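Local coordinates for protein colicin-D (Escherichia coli, PDB 5ZNM) that kills Escherichia coli and closely related bacteria by inhibiting protein synthesis, the chain here comprising its central domain and its C-terminal tRNase domain, at residues 327-339 with 347-359. Numbering follows the deposited sequence.
Sequences HLSDKDTVEKGTY and VYFNPNTMNVVII
The imidazole of H327 meets Y348 O at its edge, almost in the ring plane, while T333 OG1 lies over one face, offset toward the rim. NE2 of H327 donates to Y348 O (2.8 Å) from above the carbonyl plane, and the same oxygen also accepts the strand bond from V357 N. At the other ring nitrogen, ND1, a water in the ring plane links H327 to T353 OG1. With CG of H327 anti to the backbone N (chi1 169°), the ring is carried from the end of helix 314-329 onto the sheet, where CD2 packs 3.4 Å from V357 CG2. A second flat group, the N350 amide, has T333 OG1 in its plane: ND2 donates to it at 3.0 Å, nearly straight at 170°, and more weakly to D330 OD2. T333 OG1 in turn donates to H327 O (2.7 Å). N350 OD1 accepts from N352 N, an Asx turn, and from T353 N on the opposite face, an Asx motif. I358 CD1 sits over one face of the Y339 ring, a CH-pi contact.

V334 and F349 form an antiparallel hydrogen-bonded pair, and K336 N donates to V347 O, pairing 334-335, an outermost strand of the tRNase domain's four-stranded antiparallel sheet, with strand 346-349. As an example of side chains satisfying backbone, H327, T333 and N350 tie helix end, hairpin and turn together; bonded through both nitrogens, the imidazole is probably fixed in its rotation.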
loop_
_atom_site.group_PDB
_atom_site.type_symbol
_atom_site.label_atom_id
_atom_site.label_comp_id
_atom_site.label_asym_id
_atom_site.label_seq_id
_atom_site.Cartn_x
_atom_site.Cartn_y
_atom_site.Cartn_z
ATOM N N HIS A 327 -13.402 34.939 -21.840
ATOM C CA HIS A 327 -13.527 34.723 -23.279
ATOM C C HIS A 327 -14.196 33.382 -23.573
ATOM O O HIS A 327 -15.135 33.302 -24.375
ATOM C CB HIS A 327 -12.133 34.784 -23.929
ATOM C CG HIS A 327 -12.092 34.315 -25.350
ATOM N ND1 HIS A 327 -12.306 35.161 -26.419
ATOM C CD2 HIS A 327 -11.822 33.098 -25.882
ATOM C CE1 HIS A 327 -12.182 34.482 -27.546
ATOM N NE2 HIS A 327 -11.890 33.229 -27.249
ATOM N N LEU A 328 -13.733 32.315 -22.920
ATOM C CA LEU A 328 -14.299 30.998 -23.198
ATOM C C LEU A 328 -15.728 30.858 -22.701
ATOM O O LEU A 328 -16.463 30.010 -23.216
ATOM C CB LEU A 328 -13.442 29.906 -22.574
ATOM C CG LEU A 328 -12.047 29.724 -23.178
ATOM C CD1 LEU A 328 -11.279 28.738 -22.312
ATOM C CD2 LEU A 328 -12.116 29.243 -24.638
ATOM N N SER A 329 -16.138 31.665 -21.720
ATOM C CA SER A 329 -17.493 31.576 -21.176
ATOM C C SER A 329 -18.477 32.471 -21.903
ATOM O O SER A 329 -19.690 32.300 -21.736
ATOM C CB SER A 329 -17.511 31.954 -19.688
ATOM O OG SER A 329 -16.686 31.075 -18.941
ATOM N N ASP A 330 -17.979 33.428 -22.679
ATOM C CA ASP A 330 -18.844 34.380 -23.362
ATOM C C ASP A 330 -19.765 33.625 -24.311
ATOM O O ASP A 330 -19.329 32.732 -25.045
ATOM C CB ASP A 330 -17.978 35.404 -24.101
ATOM C CG ASP A 330 -18.783 36.467 -24.845
ATOM O OD1 ASP A 330 -19.896 36.199 -25.342
ATOM O OD2 ASP A 330 -18.267 37.595 -24.958
ATOM N N LYS A 331 -21.056 33.962 -24.261
ATOM C CA LYS A 331 -22.034 33.248 -25.073
ATOM C C LYS A 331 -21.779 33.429 -26.563
ATOM O O LYS A 331 -22.182 32.577 -27.362
ATOM C CB LYS A 331 -23.448 33.717 -24.725
ATOM C CG LYS A 331 -23.707 35.165 -25.126
ATOM C CD LYS A 331 -25.182 35.515 -25.053
ATOM C CE LYS A 331 -25.429 36.941 -25.506
ATOM N NZ LYS A 331 -26.644 37.505 -24.856
ATOM N N ASP A 332 -21.128 34.529 -26.968
ATOM C CA ASP A 332 -20.856 34.679 -28.392
ATOM C C ASP A 332 -19.523 34.086 -28.822
ATOM O O ASP A 332 -19.225 34.108 -30.017
ATOM C CB ASP A 332 -20.894 36.146 -28.826
ATOM C CG ASP A 332 -22.189 36.827 -28.461
ATOM O OD1 ASP A 332 -23.248 36.204 -28.629
ATOM O OD2 ASP A 332 -22.135 37.974 -27.988
ATOM N N THR A 333 -18.725 33.542 -27.909
ATOM C CA THR A 333 -17.505 32.854 -28.328
ATOM C C THR A 333 -17.874 31.484 -28.871
ATOM O O THR A 333 -18.653 30.759 -28.251
ATOM C CB THR A 333 -16.522 32.710 -27.170
ATOM O OG1 THR A 333 -16.038 34.000 -26.787
ATOM C CG2 THR A 333 -15.342 31.823 -27.571
ATOM N N VAL A 334 -17.306 31.126 -30.023
ATOM C CA VAL A 334 -17.665 29.907 -30.733
ATOM C C VAL A 334 -16.400 29.147 -31.098
ATOM O O VAL A 334 -15.330 29.741 -31.284
ATOM C CB VAL A 334 -18.476 30.216 -32.011
ATOM C CG1 VAL A 334 -19.819 30.865 -31.653
ATOM C CG2 VAL A 334 -17.645 31.116 -32.962
ATOM N N GLU A 335 -16.531 27.823 -31.219
ATOM C CA GLU A 335 -15.445 27.032 -31.781
ATOM C C GLU A 335 -15.344 27.330 -33.272
ATOM O O GLU A 335 -16.347 27.288 -33.991
ATOM C CB GLU A 335 -15.688 25.539 -31.564
ATOM C CG GLU A 335 -14.563 24.687 -32.133
ATOM C CD GLU A 335 -14.847 23.202 -32.054
ATOM O OE1 GLU A 335 -15.830 22.821 -31.388
ATOM O OE2 GLU A 335 -14.088 22.419 -32.665
ATOM N N LYS A 336 -14.136 27.632 -33.739
ATOM C CA LYS A 336 -13.959 28.039 -35.133
ATOM C C LYS A 336 -12.552 27.623 -35.547
ATOM O O LYS A 336 -11.582 28.329 -35.254
ATOM C CB LYS A 336 -14.184 29.541 -35.302
ATOM C CG LYS A 336 -13.886 30.092 -36.732
ATOM C CD LYS A 336 -13.939 31.623 -36.729
ATOM C CE LYS A 336 -13.493 32.220 -38.081
ATOM N NZ LYS A 336 -14.424 31.883 -39.217
ATOM N N GLY A 337 -12.451 26.464 -36.188
ATOM C CA GLY A 337 -11.220 26.064 -36.820
ATOM C C GLY A 337 -10.221 25.414 -35.879
ATOM O O GLY A 337 -10.552 24.861 -34.818
ATOM N N THR A 338 -8.956 25.500 -36.284
ATOM C CA THR A 338 -7.899 24.742 -35.630
ATOM C C THR A 338 -6.575 25.459 -35.837
ATOM O O THR A 338 -6.440 26.319 -36.716
ATOM C CB THR A 338 -7.817 23.308 -36.177
ATOM O OG1 THR A 338 -6.875 22.551 -35.404
ATOM C CG2 THR A 338 -7.382 23.325 -37.643
ATOM N N TYR A 339 -5.591 25.091 -35.013
ATOM C CA TYR A 339 -4.246 25.662 -35.080
ATOM C C TYR A 339 -3.310 24.578 -35.619
ATOM O O TYR A 339 -3.021 23.597 -34.923
ATOM C CB TYR A 339 -3.824 26.185 -33.706
ATOM C CG TYR A 339 -2.459 26.850 -33.643
ATOM C CD1 TYR A 339 -2.202 28.018 -34.344
ATOM C CD2 TYR A 339 -1.442 26.318 -32.858
ATOM C CE1 TYR A 339 -0.975 28.629 -34.280
ATOM C CE2 TYR A 339 -0.195 26.925 -32.790
ATOM C CZ TYR A 339 0.024 28.094 -33.498
ATOM O OH TYR A 339 1.250 28.722 -33.451
ATOM N N VAL A 347 -9.860 25.988 -31.786
ATOM C CA VAL A 347 -9.727 27.439 -31.648
ATOM C C VAL A 347 -11.092 28.009 -31.283
ATOM O O VAL A 347 -12.101 27.660 -31.909
ATOM C CB VAL A 347 -9.178 28.096 -32.934
ATOM C CG1 VAL A 347 -9.094 29.588 -32.761
ATOM C CG2 VAL A 347 -7.786 27.527 -33.314
ATOM N N TYR A 348 -11.121 28.891 -30.284
ATOM C CA TYR A 348 -12.354 29.504 -29.793
ATOM C C TYR A 348 -12.295 30.991 -30.095
ATOM O O TYR A 348 -11.408 31.693 -29.598
ATOM C CB TYR A 348 -12.559 29.233 -28.297
ATOM C CG TYR A 348 -12.781 27.758 -28.081
ATOM C CD1 TYR A 348 -14.028 27.183 -28.311
ATOM C CD2 TYR A 348 -11.737 26.930 -27.707
ATOM C CE1 TYR A 348 -14.222 25.820 -28.156
ATOM C CE2 TYR A 348 -11.925 25.573 -27.543
ATOM C CZ TYR A 348 -13.165 25.027 -27.771
ATOM O OH TYR A 348 -13.343 23.672 -27.610
ATOM N N PHE A 349 -13.206 31.450 -30.945
ATOM C CA PHE A 349 -13.168 32.790 -31.521
ATOM C C PHE A 349 -14.319 33.624 -30.981
ATOM O O PHE A 349 -15.440 33.122 -30.838
ATOM C CB PHE A 349 -13.260 32.702 -33.048
ATOM C CG PHE A 349 -13.371 34.035 -33.740
ATOM C CD1 PHE A 349 -12.312 34.923 -33.736
ATOM C CD2 PHE A 349 -14.532 34.384 -34.409
ATOM C CE1 PHE A 349 -12.402 36.154 -34.421
ATOM C CE2 PHE A 349 -14.639 35.618 -35.081
ATOM C CZ PHE A 349 -13.568 36.494 -35.085
ATOM N N ASN A 350 -14.045 34.895 -30.671
ATOM C CA ASN A 350 -15.116 35.823 -30.322
ATOM C C ASN A 350 -15.259 36.864 -31.420
ATOM O O ASN A 350 -14.293 37.574 -31.708
ATOM C CB ASN A 350 -14.848 36.499 -28.975
ATOM C CG ASN A 350 -16.010 37.350 -28.526
ATOM O OD1 ASN A 350 -16.179 38.473 -28.993
ATOM N ND2 ASN A 350 -16.826 36.816 -27.624
ATOM N N PRO A 351 -16.429 37.008 -32.053
ATOM C CA PRO A 351 -16.554 37.944 -33.177
ATOM C C PRO A 351 -16.609 39.412 -32.774
ATOM O O PRO A 351 -16.547 40.272 -33.656
ATOM C CB PRO A 351 -17.873 37.516 -33.836
ATOM C CG PRO A 351 -18.659 36.892 -32.720
ATOM C CD PRO A 351 -17.650 36.212 -31.844
ATOM N N ASN A 352 -16.719 39.724 -31.488
ATOM C CA ASN A 352 -16.761 41.119 -31.069
ATOM C C ASN A 352 -15.381 41.634 -30.693
ATOM O O ASN A 352 -14.951 42.682 -31.177
ATOM C CB ASN A 352 -17.713 41.287 -29.890
ATOM C CG ASN A 352 -19.090 40.757 -30.180
ATOM O OD1 ASN A 352 -19.658 40.007 -29.389
ATOM N ND2 ASN A 352 -19.640 41.151 -31.315
ATOM N N THR A 353 -14.674 40.906 -29.829
ATOM C CA THR A 353 -13.303 41.290 -29.522
ATOM C C THR A 353 -12.311 40.851 -30.585
ATOM O O THR A 353 -11.182 41.351 -30.588
ATOM C CB THR A 353 -12.860 40.687 -28.194
ATOM O OG1 THR A 353 -12.802 39.269 -28.339
ATOM C CG2 THR A 353 -13.839 41.060 -27.056
ATOM N N MET A 354 -12.697 39.906 -31.453
ATOM C CA MET A 354 -11.833 39.274 -32.453
ATOM C C MET A 354 -10.717 38.449 -31.835
ATOM O O MET A 354 -9.751 38.098 -32.522
ATOM C CB MET A 354 -11.245 40.299 -33.431
ATOM C CG MET A 354 -12.297 41.166 -34.081
ATOM S SD MET A 354 -13.198 40.299 -35.366
ATOM C CE MET A 354 -11.897 40.106 -36.585
ATOM N N ASN A 355 -10.840 38.081 -30.560
ATOM C CA ASN A 355 -9.815 37.273 -29.918
ATOM C C ASN A 355 -9.999 35.797 -30.250
ATOM O O ASN A 355 -11.119 35.314 -30.438
ATOM C CB ASN A 355 -9.835 37.486 -28.400
ATOM C CG ASN A 355 -9.203 38.811 -27.998
ATOM O OD1 ASN A 355 -8.491 39.429 -28.794
ATOM N ND2 ASN A 355 -9.454 39.258 -26.757
ATOM N N VAL A 356 -8.879 35.086 -30.340
ATOM C CA VAL A 356 -8.876 33.631 -30.393
ATOM C C VAL A 356 -8.151 33.107 -29.169
ATOM O O VAL A 356 -7.221 33.742 -28.661
ATOM C CB VAL A 356 -8.192 33.093 -31.670
ATOM C CG1 VAL A 356 -9.026 33.427 -32.898
ATOM C CG2 VAL A 356 -6.791 33.703 -31.794
ATOM N N VAL A 357 -8.570 31.925 -28.709
ATOM C CA VAL A 357 -7.852 31.162 -27.690
ATOM C C VAL A 357 -7.700 29.739 -28.220
ATOM O O VAL A 357 -8.674 29.156 -28.712
ATOM C CB VAL A 357 -8.578 31.168 -26.331
ATOM C CG1 VAL A 357 -7.988 30.090 -25.394
ATOM C CG2 VAL A 357 -8.516 32.584 -25.681
ATOM N N ILE A 358 -6.474 29.202 -28.154
ATOM C CA ILE A 358 -6.157 27.860 -28.647
ATOM C C ILE A 358 -6.125 26.880 -27.485
ATOM O O ILE A 358 -5.375 27.073 -26.522
ATOM C CB ILE A 358 -4.808 27.825 -29.384
ATOM C CG1 ILE A 358 -4.722 28.894 -30.473
ATOM C CG2 ILE A 358 -4.534 26.369 -29.947
ATOM C CD1 ILE A 358 -3.269 29.165 -30.894
ATOM N N ILE A 359 -6.869 25.785 -27.618
ATOM C CA ILE A 359 -6.889 24.699 -26.647
ATOM C C ILE A 359 -6.342 23.452 -27.333
ATOM O O ILE A 359 -6.850 23.047 -28.383
ATOM C CB ILE A 359 -8.312 24.440 -26.118
ATOM C CG1 ILE A 359 -8.930 25.726 -25.568
ATOM C CG2 ILE A 359 -8.293 23.361 -25.033
ATOM C CD1 ILE A 359 -8.211 26.272 -24.356
HETATM O O HOH W 1 -13.325 37.723 -26.081
HETATM O O HOH W 2 -18.507 39.557 -27.272
#